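Local coordinates for actin-binding protein, cofilin/tropomyosin family protein, putative (Entamoeba histolytica, PDB 4LIZ) that binds actin filaments and stabilises them, and may thereby contribute to phagocytosis and pseudopod formation, at residues Arg76-Gly88 against Asn111-Leu124. Residues are numbered along the deposited sequence; the frame is centred on the assembly and turned at random.
Sequences RVKFVFISWAGEG and NFHIELHATSLDDL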
loop_
_atom_site.group_PDB
_atom_site.type_symbol
_atom_site.label_atom_id
_atom_site.label_comp_id
_atom_site.label_asym_id
_atom_site.label_seq_id
_atom_site.Cartn_x
_atom_site.Cartn_y
_atom_site.Cartn_z
ATOM N N ARG A 76 -8.692 -17.567 -0.851
ATOM C CA ARG A 76 -7.294 -17.397 -1.083
ATOM C C ARG A 76 -6.921 -16.001 -0.541
ATOM O O ARG A 76 -7.730 -15.050 -0.619
ATOM C CB ARG A 76 -7.004 -17.369 -2.590
ATOM C CG ARG A 76 -7.364 -18.616 -3.384
ATOM C CD ARG A 76 -6.134 -19.006 -4.214
ATOM N NE ARG A 76 -6.403 -20.047 -5.201
ATOM C CZ ARG A 76 -6.742 -21.305 -4.909
ATOM N NH1 ARG A 76 -6.882 -21.710 -3.643
ATOM N NH2 ARG A 76 -6.958 -22.166 -5.897
ATOM N N VAL A 77 -5.685 -15.931 -0.117
ATOM C CA VAL A 77 -5.065 -14.670 0.335
ATOM C C VAL A 77 -4.692 -13.875 -0.885
ATOM O O VAL A 77 -4.169 -14.387 -1.875
ATOM C CB VAL A 77 -3.836 -14.927 1.250
ATOM C CG1 VAL A 77 -3.274 -13.588 1.751
ATOM C CG2 VAL A 77 -4.348 -15.831 2.382
ATOM N N LYS A 78 -5.014 -12.552 -0.848
ATOM C CA LYS A 78 -4.670 -11.645 -1.911
ATOM C C LYS A 78 -4.027 -10.421 -1.249
ATOM O O LYS A 78 -4.293 -10.094 -0.109
ATOM C CB LYS A 78 -5.939 -11.124 -2.596
ATOM C CG LYS A 78 -6.728 -12.284 -3.248
ATOM C CD LYS A 78 -6.084 -12.779 -4.491
ATOM C CE LYS A 78 -7.025 -13.803 -5.179
ATOM N NZ LYS A 78 -6.442 -14.255 -6.464
ATOM N N PHE A 79 -3.119 -9.777 -1.987
ATOM C CA PHE A 79 -2.396 -8.631 -1.497
ATOM C C PHE A 79 -2.711 -7.417 -2.323
ATOM O O PHE A 79 -2.761 -7.484 -3.571
ATOM C CB PHE A 79 -0.916 -8.902 -1.503
ATOM C CG PHE A 79 -0.524 -10.076 -0.652
ATOM C CD1 PHE A 79 -0.617 -10.052 0.731
ATOM C CD2 PHE A 79 -0.106 -11.260 -1.264
ATOM C CE1 PHE A 79 -0.323 -11.165 1.470
ATOM C CE2 PHE A 79 0.173 -12.377 -0.497
ATOM C CZ PHE A 79 0.070 -12.319 0.855
ATOM N N VAL A 80 -2.947 -6.303 -1.671
ATOM C CA VAL A 80 -3.328 -5.007 -2.283
ATOM C C VAL A 80 -2.194 -4.043 -2.044
ATOM O O VAL A 80 -1.792 -3.800 -0.904
ATOM C CB VAL A 80 -4.639 -4.497 -1.709
ATOM C CG1 VAL A 80 -4.994 -3.153 -2.338
ATOM C CG2 VAL A 80 -5.804 -5.500 -1.913
ATOM N N PHE A 81 -1.711 -3.350 -3.097
ATOM C CA PHE A 81 -0.724 -2.296 -3.080
ATOM C C PHE A 81 -1.378 -1.001 -3.426
ATOM O O PHE A 81 -1.996 -0.886 -4.485
ATOM C CB PHE A 81 0.493 -2.585 -3.964
ATOM C CG PHE A 81 1.405 -1.439 -4.129
ATOM C CD1 PHE A 81 2.125 -0.882 -3.085
ATOM C CD2 PHE A 81 1.614 -0.852 -5.386
ATOM C CE1 PHE A 81 3.015 0.188 -3.222
ATOM C CE2 PHE A 81 2.447 0.204 -5.538
ATOM C CZ PHE A 81 3.179 0.726 -4.481
ATOM N N ILE A 82 -1.260 0.027 -2.618
ATOM C CA ILE A 82 -1.818 1.351 -2.866
ATOM C C ILE A 82 -0.719 2.345 -2.830
ATOM O O ILE A 82 0.139 2.440 -1.907
ATOM C CB ILE A 82 -2.828 1.741 -1.765
ATOM C CG1 ILE A 82 -4.033 0.830 -1.879
ATOM C CG2 ILE A 82 -3.139 3.206 -1.812
ATOM C CD1 ILE A 82 -4.890 0.768 -0.631
ATOM N N SER A 83 -0.638 3.259 -3.830
ATOM C CA SER A 83 0.077 4.524 -3.772
ATOM C C SER A 83 -0.892 5.675 -3.483
ATOM O O SER A 83 -1.998 5.665 -4.016
ATOM C CB SER A 83 0.942 4.747 -5.032
ATOM O OG SER A 83 0.109 4.847 -6.161
ATOM N N TRP A 84 -0.499 6.616 -2.653
ATOM C CA TRP A 84 -1.374 7.653 -2.195
ATOM C C TRP A 84 -0.656 8.970 -2.330
ATOM O O TRP A 84 0.433 9.218 -1.788
ATOM C CB TRP A 84 -1.723 7.466 -0.680
ATOM C CG TRP A 84 -2.369 8.645 0.008
ATOM C CD1 TRP A 84 -1.768 9.553 0.702
ATOM C CD2 TRP A 84 -3.770 8.938 -0.017
ATOM N NE1 TRP A 84 -2.685 10.458 1.231
ATOM C CE2 TRP A 84 -3.938 10.068 0.798
ATOM C CE3 TRP A 84 -4.887 8.330 -0.570
ATOM C CZ2 TRP A 84 -5.235 10.611 0.995
ATOM C CZ3 TRP A 84 -6.171 8.858 -0.375
ATOM C CH2 TRP A 84 -6.306 10.003 0.415
ATOM N N ALA A 85 -1.311 9.984 -2.996
ATOM C CA ALA A 85 -0.850 11.332 -3.126
ATOM C C ALA A 85 -2.008 12.217 -2.755
ATOM O O ALA A 85 -2.893 12.463 -3.583
ATOM C CB ALA A 85 -0.409 11.663 -4.588
ATOM N N GLY A 86 -2.036 12.667 -1.511
ATOM C CA GLY A 86 -3.149 13.447 -0.989
ATOM C C GLY A 86 -3.290 14.778 -1.758
ATOM O O GLY A 86 -2.256 15.332 -2.189
ATOM N N GLU A 87 -4.539 15.220 -1.759
ATOM C CA GLU A 87 -4.826 16.452 -2.550
ATOM C C GLU A 87 -4.297 17.674 -1.870
ATOM O O GLU A 87 -4.196 18.745 -2.542
ATOM C CB GLU A 87 -6.300 16.558 -2.859
ATOM C CG GLU A 87 -6.582 15.492 -3.925
ATOM C CD GLU A 87 -8.070 15.283 -4.247
ATOM O OE1 GLU A 87 -8.954 15.933 -3.629
ATOM O OE2 GLU A 87 -8.363 14.411 -5.127
ATOM N N GLY A 88 -3.884 17.620 -0.627
ATOM C CA GLY A 88 -3.286 18.676 0.200
ATOM C C GLY A 88 -1.797 18.772 0.179
ATOM O O GLY A 88 -1.217 19.540 0.853
ATOM N N ASN A 111 4.866 -8.685 -4.632
ATOM C CA ASN A 111 3.820 -9.697 -4.578
ATOM C C ASN A 111 2.488 -8.963 -4.306
ATOM O O ASN A 111 2.102 -8.721 -3.148
ATOM C CB ASN A 111 4.062 -10.657 -3.416
ATOM C CG ASN A 111 3.106 -11.816 -3.393
ATOM O OD1 ASN A 111 2.095 -11.882 -4.099
ATOM N ND2 ASN A 111 3.449 -12.780 -2.572
ATOM N N PHE A 112 1.787 -8.568 -5.319
ATOM C CA PHE A 112 0.467 -7.964 -5.155
ATOM C C PHE A 112 -0.490 -8.347 -6.269
ATOM O O PHE A 112 -0.036 -8.553 -7.450
ATOM C CB PHE A 112 0.524 -6.426 -5.000
ATOM C CG PHE A 112 1.191 -5.735 -6.132
ATOM C CD1 PHE A 112 2.501 -5.469 -6.088
ATOM C CD2 PHE A 112 0.463 -5.449 -7.296
ATOM C CE1 PHE A 112 3.178 -4.867 -7.197
ATOM C CE2 PHE A 112 1.101 -4.886 -8.406
ATOM C CZ PHE A 112 2.429 -4.567 -8.323
ATOM N N HIS A 113 -1.722 -8.505 -5.972
ATOM C CA HIS A 113 -2.751 -8.840 -6.902
ATOM C C HIS A 113 -3.418 -7.706 -7.541
ATOM O O HIS A 113 -3.914 -7.843 -8.670
ATOM C CB HIS A 113 -3.771 -9.713 -6.198
ATOM C CG HIS A 113 -3.187 -10.994 -5.758
ATOM N ND1 HIS A 113 -2.602 -11.155 -4.527
ATOM C CD2 HIS A 113 -3.005 -12.169 -6.424
ATOM C CE1 HIS A 113 -2.069 -12.354 -4.449
ATOM N NE2 HIS A 113 -2.346 -13.007 -5.582
ATOM N N ILE A 114 -3.432 -6.515 -6.916
ATOM C CA ILE A 114 -3.954 -5.337 -7.458
ATOM C C ILE A 114 -3.108 -4.181 -7.007
ATOM O O ILE A 114 -2.521 -4.159 -5.890
ATOM C CB ILE A 114 -5.371 -5.054 -7.200
ATOM C CG1 ILE A 114 -5.658 -4.961 -5.754
ATOM C CG2 ILE A 114 -6.337 -6.112 -7.824
ATOM C CD1 ILE A 114 -6.998 -4.300 -5.488
ATOM N N GLU A 115 -2.966 -3.152 -7.842
ATOM C CA GLU A 115 -2.327 -1.906 -7.578
ATOM C C GLU A 115 -3.289 -0.773 -7.834
ATOM O O GLU A 115 -4.002 -0.773 -8.880
ATOM C CB GLU A 115 -1.102 -1.696 -8.514
ATOM C CG GLU A 115 -0.554 -0.307 -8.469
ATOM C CD GLU A 115 0.726 -0.075 -9.291
ATOM O OE1 GLU A 115 1.160 -1.067 -9.970
ATOM O OE2 GLU A 115 1.222 1.051 -9.216
ATOM N N LEU A 116 -3.404 0.155 -6.912
ATOM C CA LEU A 116 -4.310 1.291 -6.988
ATOM C C LEU A 116 -3.542 2.537 -6.707
ATOM O O LEU A 116 -2.697 2.599 -5.758
ATOM C CB LEU A 116 -5.432 1.226 -5.965
ATOM C CG LEU A 116 -6.152 -0.126 -5.940
ATOM C CD1 LEU A 116 -6.751 -0.568 -4.595
ATOM C CD2 LEU A 116 -7.030 -0.141 -7.144
ATOM N N HIS A 117 -3.756 3.618 -7.431
ATOM C CA HIS A 117 -3.296 4.880 -7.099
ATOM C C HIS A 117 -4.492 5.754 -6.617
ATOM O O HIS A 117 -5.530 5.860 -7.357
ATOM C CB HIS A 117 -2.621 5.642 -8.292
ATOM C CG HIS A 117 -2.091 6.971 -7.936
ATOM N ND1 HIS A 117 -1.089 7.197 -7.018
ATOM C CD2 HIS A 117 -2.509 8.210 -8.289
ATOM C CE1 HIS A 117 -0.868 8.463 -6.862
ATOM N NE2 HIS A 117 -1.734 9.105 -7.636
ATOM N N ALA A 118 -4.378 6.411 -5.503
ATOM C CA ALA A 118 -5.493 7.150 -4.934
ATOM C C ALA A 118 -5.011 8.511 -4.499
ATOM O O ALA A 118 -3.891 8.752 -4.062
ATOM C CB ALA A 118 -6.029 6.392 -3.686
ATOM N N THR A 119 -5.923 9.475 -4.636
ATOM C CA THR A 119 -5.697 10.829 -4.201
ATOM C C THR A 119 -6.775 11.295 -3.197
ATOM O O THR A 119 -6.607 12.269 -2.572
ATOM C CB THR A 119 -5.617 11.836 -5.392
ATOM O OG1 THR A 119 -6.889 11.928 -6.013
ATOM C CG2 THR A 119 -4.541 11.391 -6.406
ATOM N N SER A 120 -7.820 10.510 -3.083
ATOM C CA SER A 120 -8.910 10.762 -2.184
ATOM C C SER A 120 -9.380 9.427 -1.593
ATOM O O SER A 120 -9.245 8.426 -2.196
ATOM C CB SER A 120 -10.033 11.426 -2.986
ATOM O OG SER A 120 -11.265 11.090 -2.568
ATOM N N LEU A 121 -9.949 9.491 -0.395
ATOM C CA LEU A 121 -10.511 8.310 0.209
ATOM C C LEU A 121 -11.639 7.692 -0.612
ATOM O O LEU A 121 -11.831 6.545 -0.511
ATOM C CB LEU A 121 -10.905 8.527 1.682
ATOM C CG LEU A 121 -9.770 8.901 2.619
ATOM C CD1 LEU A 121 -10.276 9.178 4.008
ATOM C CD2 LEU A 121 -8.647 7.872 2.680
ATOM N N ASP A 122 -12.327 8.473 -1.419
ATOM C CA ASP A 122 -13.326 7.939 -2.281
ATOM C C ASP A 122 -12.777 7.024 -3.338
ATOM O O ASP A 122 -13.519 6.387 -3.957
ATOM C CB ASP A 122 -14.118 9.070 -2.970
ATOM C CG ASP A 122 -14.905 9.970 -1.981
ATOM O OD1 ASP A 122 -15.366 9.506 -0.948
ATOM O OD2 ASP A 122 -15.100 11.157 -2.275
ATOM N N ASP A 123 -11.468 7.048 -3.574
ATOM C CA ASP A 123 -10.853 6.180 -4.535
ATOM C C ASP A 123 -10.696 4.771 -3.982
ATOM O O ASP A 123 -10.328 3.909 -4.683
ATOM C CB ASP A 123 -9.442 6.681 -4.933
ATOM C CG ASP A 123 -9.458 7.962 -5.746
ATOM O OD1 ASP A 123 -10.453 8.177 -6.435
ATOM O OD2 ASP A 123 -8.525 8.713 -5.664
ATOM N N LEU A 124 -10.900 4.609 -2.677
ATOM C CA LEU A 124 -10.587 3.363 -1.993
ATOM C C LEU A 124 -11.820 2.812 -1.281
ATOM O O LEU A 124 -12.141 3.211 -0.201
ATOM C CB LEU A 124 -9.451 3.594 -0.972
ATOM C CG LEU A 124 -8.116 4.098 -1.545
ATOM C CD1 LEU A 124 -7.210 4.501 -0.402
ATOM C CD2 LEU A 124 -7.473 3.019 -2.395
HETATM O O HOH W 1 -0.081 3.315 -8.553
HETATM O O HOH W 2 -6.799 13.818 -0.312
#
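The imidazole of His113 stands in for a backbone acceptor where the pairing of Arg76-Gly88 with Asn111-Leu124 begins: ND1 accepts a hydrogen bond from Phe79 N (2.9 Å, 166° at the hydrogen), while His113 N donates to Phe79 O. One bond fixes the ring, the other its main chain, and Lys78 CD makes a CH-pi contact over one imidazole face, 3.6 Å from the centroid; Lys78 NZ is hydrogen-bonded to His137 ND1. Parallel backbone bonding then runs from Phe81 to Ala85. These are the two parallel strands of a beta-alpha-beta unit in the ADF-homology fold, joined through helix 92-108, with 114-118 at the sheet edge. On the face carrying Phe81 and Ser83, which that helix covers, Ser83 OG and His117 ND1 share a hydrogen bond of 2.8 Å, and a water links the same hydroxyl to Glu115 OE2; Lys106 forms a salt bridge with Glu115 OE1. On the other face Val80 CG2 packs 3.9 Å from Ile114 CG1, with Ile129 of helix 126-137 beyond. Trp84, its CG trans to the backbone N (chi1 166°), meets Ser120 C at the indole edge (CZ3, 3.5 Å), and its NE1 is hydrogen-bonded to Lys56 O. Asp123 OD2 secures the Thr119-Asp123 turn, accepting from Thr119 N and Ser120 N.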